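Local coordinates for protein putative hydrolase YdeN (Bacillus subtilis, PDB 1UXO) that probably acts as a serine hydrolase of the alpha/beta-hydrolase fold, possibly an esterase, whose natural substrate is not established, at residues P47-S57 and L74-F82. The protein carries 2 engineered substitutions. Numbering follows the deposited sequence.
Sequences PRLEDWLDTLS and LGCPAILRF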
# COMPACT_ATOMS: atom_id res chain seq x y z
N PRO A 47 12.96 8.24 6.46
CA PRO A 47 11.71 8.79 5.96
C PRO A 47 10.96 9.64 6.99
O PRO A 47 11.00 9.34 8.16
CB PRO A 47 10.89 7.54 5.63
CG PRO A 47 11.46 6.49 6.39
CD PRO A 47 12.88 6.79 6.71
N ARG A 48 10.27 10.65 6.49
CA ARG A 48 9.51 11.63 7.29
C ARG A 48 8.14 11.67 6.65
O ARG A 48 8.03 11.83 5.46
CB ARG A 48 10.15 13.03 7.21
CG ARG A 48 11.59 13.08 7.76
CD ARG A 48 11.76 12.42 9.14
NE ARG A 48 10.86 12.98 10.15
CZ ARG A 48 10.99 14.21 10.69
NH1 ARG A 48 11.99 15.01 10.32
NH2 ARG A 48 10.13 14.63 11.61
N LEU A 49 7.12 11.48 7.48
CA LEU A 49 5.73 11.44 7.02
C LEU A 49 5.35 12.66 6.22
O LEU A 49 4.70 12.53 5.16
CB LEU A 49 4.77 11.28 8.21
CG LEU A 49 3.24 11.32 7.95
CD1 LEU A 49 2.85 10.18 7.02
CD2 LEU A 49 2.44 11.23 9.24
N GLU A 50 5.67 13.85 6.73
CA GLU A 50 5.26 15.06 6.00
C GLU A 50 5.82 15.13 4.58
O GLU A 50 5.14 15.53 3.70
CB GLU A 50 5.54 16.37 6.79
CG GLU A 50 4.70 16.43 8.04
CD GLU A 50 3.18 16.28 7.82
OE1 GLU A 50 2.64 16.91 6.85
OE2 GLU A 50 2.55 15.51 8.62
N ASP A 51 7.05 14.67 4.38
CA ASP A 51 7.67 14.68 3.06
C ASP A 51 7.05 13.60 2.16
O ASP A 51 6.84 13.83 1.01
CB ASP A 51 9.16 14.50 3.15
CG ASP A 51 9.85 15.65 3.91
OD1 ASP A 51 9.36 16.79 3.77
OD2 ASP A 51 10.86 15.49 4.68
N TRP A 52 6.71 12.43 2.72
CA TRP A 52 6.05 11.39 1.93
C TRP A 52 4.64 11.92 1.49
O TRP A 52 4.24 11.75 0.29
CB TRP A 52 5.97 10.07 2.71
CG TRP A 52 7.24 9.30 2.70
CD1 TRP A 52 8.51 9.81 2.75
CD2 TRP A 52 7.38 7.87 2.60
NE1 TRP A 52 9.42 8.79 2.69
CE2 TRP A 52 8.76 7.59 2.60
CE3 TRP A 52 6.47 6.80 2.51
CZ2 TRP A 52 9.27 6.29 2.49
CZ3 TRP A 52 6.97 5.52 2.38
CH2 TRP A 52 8.37 5.27 2.37
N LEU A 53 3.89 12.52 2.43
CA LEU A 53 2.60 13.12 2.06
C LEU A 53 2.70 14.23 1.00
O LEU A 53 1.87 14.29 0.10
CB LEU A 53 1.88 13.65 3.31
CG LEU A 53 1.47 12.59 4.36
CD1 LEU A 53 0.77 13.28 5.57
CD2 LEU A 53 0.63 11.51 3.79
N ASP A 54 3.71 15.07 1.11
CA ASP A 54 3.96 16.13 0.09
C ASP A 54 4.25 15.52 -1.28
O ASP A 54 3.74 15.99 -2.27
CB ASP A 54 5.12 17.05 0.48
CG ASP A 54 4.78 18.00 1.60
OD1 ASP A 54 3.60 18.24 1.90
OD2 ASP A 54 5.67 18.54 2.28
N THR A 55 5.03 14.42 -1.34
CA THR A 55 5.25 13.74 -2.60
C THR A 55 3.97 13.15 -3.16
O THR A 55 3.65 13.31 -4.36
CB THR A 55 6.35 12.68 -2.44
OG1 THR A 55 7.55 13.31 -2.04
CG2 THR A 55 6.72 12.04 -3.72
N LEU A 56 3.18 12.46 -2.32
CA LEU A 56 1.93 11.95 -2.84
C LEU A 56 1.03 13.07 -3.42
O LEU A 56 0.32 12.87 -4.40
CB LEU A 56 1.19 11.17 -1.74
CG LEU A 56 1.89 9.87 -1.29
CD1 LEU A 56 1.43 9.40 0.10
CD2 LEU A 56 1.75 8.75 -2.37
N SER A 57 1.06 14.23 -2.78
CA SER A 57 0.21 15.34 -3.17
C SER A 57 0.56 15.86 -4.58
O SER A 57 -0.30 16.44 -5.23
CB SER A 57 0.22 16.42 -2.09
OG SER A 57 1.25 17.33 -2.43
N LEU A 74 5.72 0.42 4.96
CA LEU A 74 5.57 1.85 5.37
C LEU A 74 4.74 2.69 4.43
O LEU A 74 4.08 3.66 4.86
CB LEU A 74 6.93 2.51 5.60
CG LEU A 74 6.94 3.86 6.31
CD1 LEU A 74 6.46 3.76 7.80
CD2 LEU A 74 8.35 4.52 6.19
N GLY A 75 4.67 2.33 3.16
CA GLY A 75 3.80 3.05 2.24
C GLY A 75 2.34 2.98 2.61
O GLY A 75 1.55 3.84 2.23
N CYS A 76 1.97 1.91 3.29
CA CYS A 76 0.60 1.71 3.78
C CYS A 76 0.10 2.82 4.72
O CYS A 76 -0.89 3.48 4.37
CB CYS A 76 0.40 0.29 4.31
SG CYS A 76 0.77 -1.00 3.09
N PRO A 77 0.73 3.03 5.89
CA PRO A 77 0.24 4.09 6.76
C PRO A 77 0.37 5.46 6.11
O PRO A 77 -0.44 6.36 6.36
CB PRO A 77 1.09 3.96 8.04
CG PRO A 77 2.34 3.17 7.61
CD PRO A 77 1.79 2.24 6.56
N ALA A 78 1.34 5.62 5.23
CA ALA A 78 1.45 6.84 4.49
C ALA A 78 0.24 7.14 3.62
O ALA A 78 -0.33 8.22 3.70
CB ALA A 78 2.73 6.85 3.65
N ILE A 79 -0.19 6.17 2.84
CA ILE A 79 -1.35 6.43 1.98
C ILE A 79 -2.63 6.52 2.85
O ILE A 79 -3.55 7.23 2.48
CB ILE A 79 -1.48 5.42 0.81
CG1 ILE A 79 -1.67 4.02 1.27
CG2 ILE A 79 -0.36 5.59 -0.26
CD1 ILE A 79 -2.23 3.12 0.01
N LEU A 80 -2.69 5.85 4.01
CA LEU A 80 -3.84 5.98 4.91
C LEU A 80 -3.95 7.44 5.44
O LEU A 80 -5.05 8.05 5.45
CB LEU A 80 -3.80 4.98 6.10
CG LEU A 80 -3.92 3.50 5.73
CD1 LEU A 80 -3.73 2.64 6.94
CD2 LEU A 80 -5.21 3.21 5.02
N ARG A 81 -2.83 8.00 5.85
CA ARG A 81 -2.82 9.39 6.27
C ARG A 81 -3.18 10.32 5.13
O ARG A 81 -3.85 11.33 5.33
CB ARG A 81 -1.50 9.76 6.86
CG ARG A 81 -1.23 9.12 8.16
CD ARG A 81 -2.15 9.71 9.28
NE ARG A 81 -1.85 9.09 10.53
CZ ARG A 81 -2.66 8.99 11.55
NH1 ARG A 81 -3.88 9.53 11.54
NH2 ARG A 81 -2.19 8.33 12.60
N PHE A 82 -2.67 10.02 3.93
CA PHE A 82 -3.00 10.79 2.74
C PHE A 82 -4.49 10.81 2.47
O PHE A 82 -5.09 11.88 2.23
CB PHE A 82 -2.21 10.21 1.57
CG PHE A 82 -2.33 10.94 0.31
CD1 PHE A 82 -1.87 12.23 0.18
CD2 PHE A 82 -2.89 10.29 -0.81
CE1 PHE A 82 -2.00 12.90 -1.06
CE2 PHE A 82 -2.99 10.95 -2.06
CZ PHE A 82 -2.54 12.26 -2.16
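The helix after the predicted nucleophile S73 in this alpha/beta hydrolase packs through A78 and F82 against helix 49-57, and L74, just ahead of it, joins in. The two axes come within 9.7 Å and cross at -65°. Toward the C-terminal ends of both segments L56 lies over the F82 ring. Its CB sits 3.7 Å from the ring centroid, nearly on the ring normal, a CH-pi contact. F82 CG is anti to the backbone N (chi1 -175°), which brings the ring against L56 and near S57 N. Replacing F82 by alanine removes the ring, and L56 CB would probably be left facing a gap. L53 CD2 lies 3.8 Å from F82 CB, at the root of the ring. The same methyl lies against the turn of helix 75-82, 3.4 Å from A78 O. One turn earlier in the helix, A78 CB meets the W52 ring at its edge, 3.9 Å from CE3. The small A78 and G75 let the indole come close to the helix backbone. Strand 67-72, the tight turn at S73 and this helix match the nucleophile elbow of alpha/beta hydrolases. I79 packs on strand 67-72, while its CG2 also meets L56 CD1. L74 CD2 sits over one face of the six-membered ring of W52, 4.2 Å from its centroid, a CH-pi contact. P47 CG touches the same methyl at 3.7 Å. W52 NE1 is hydrogen-bonded to P42 O, which helps fix the ring's rotation.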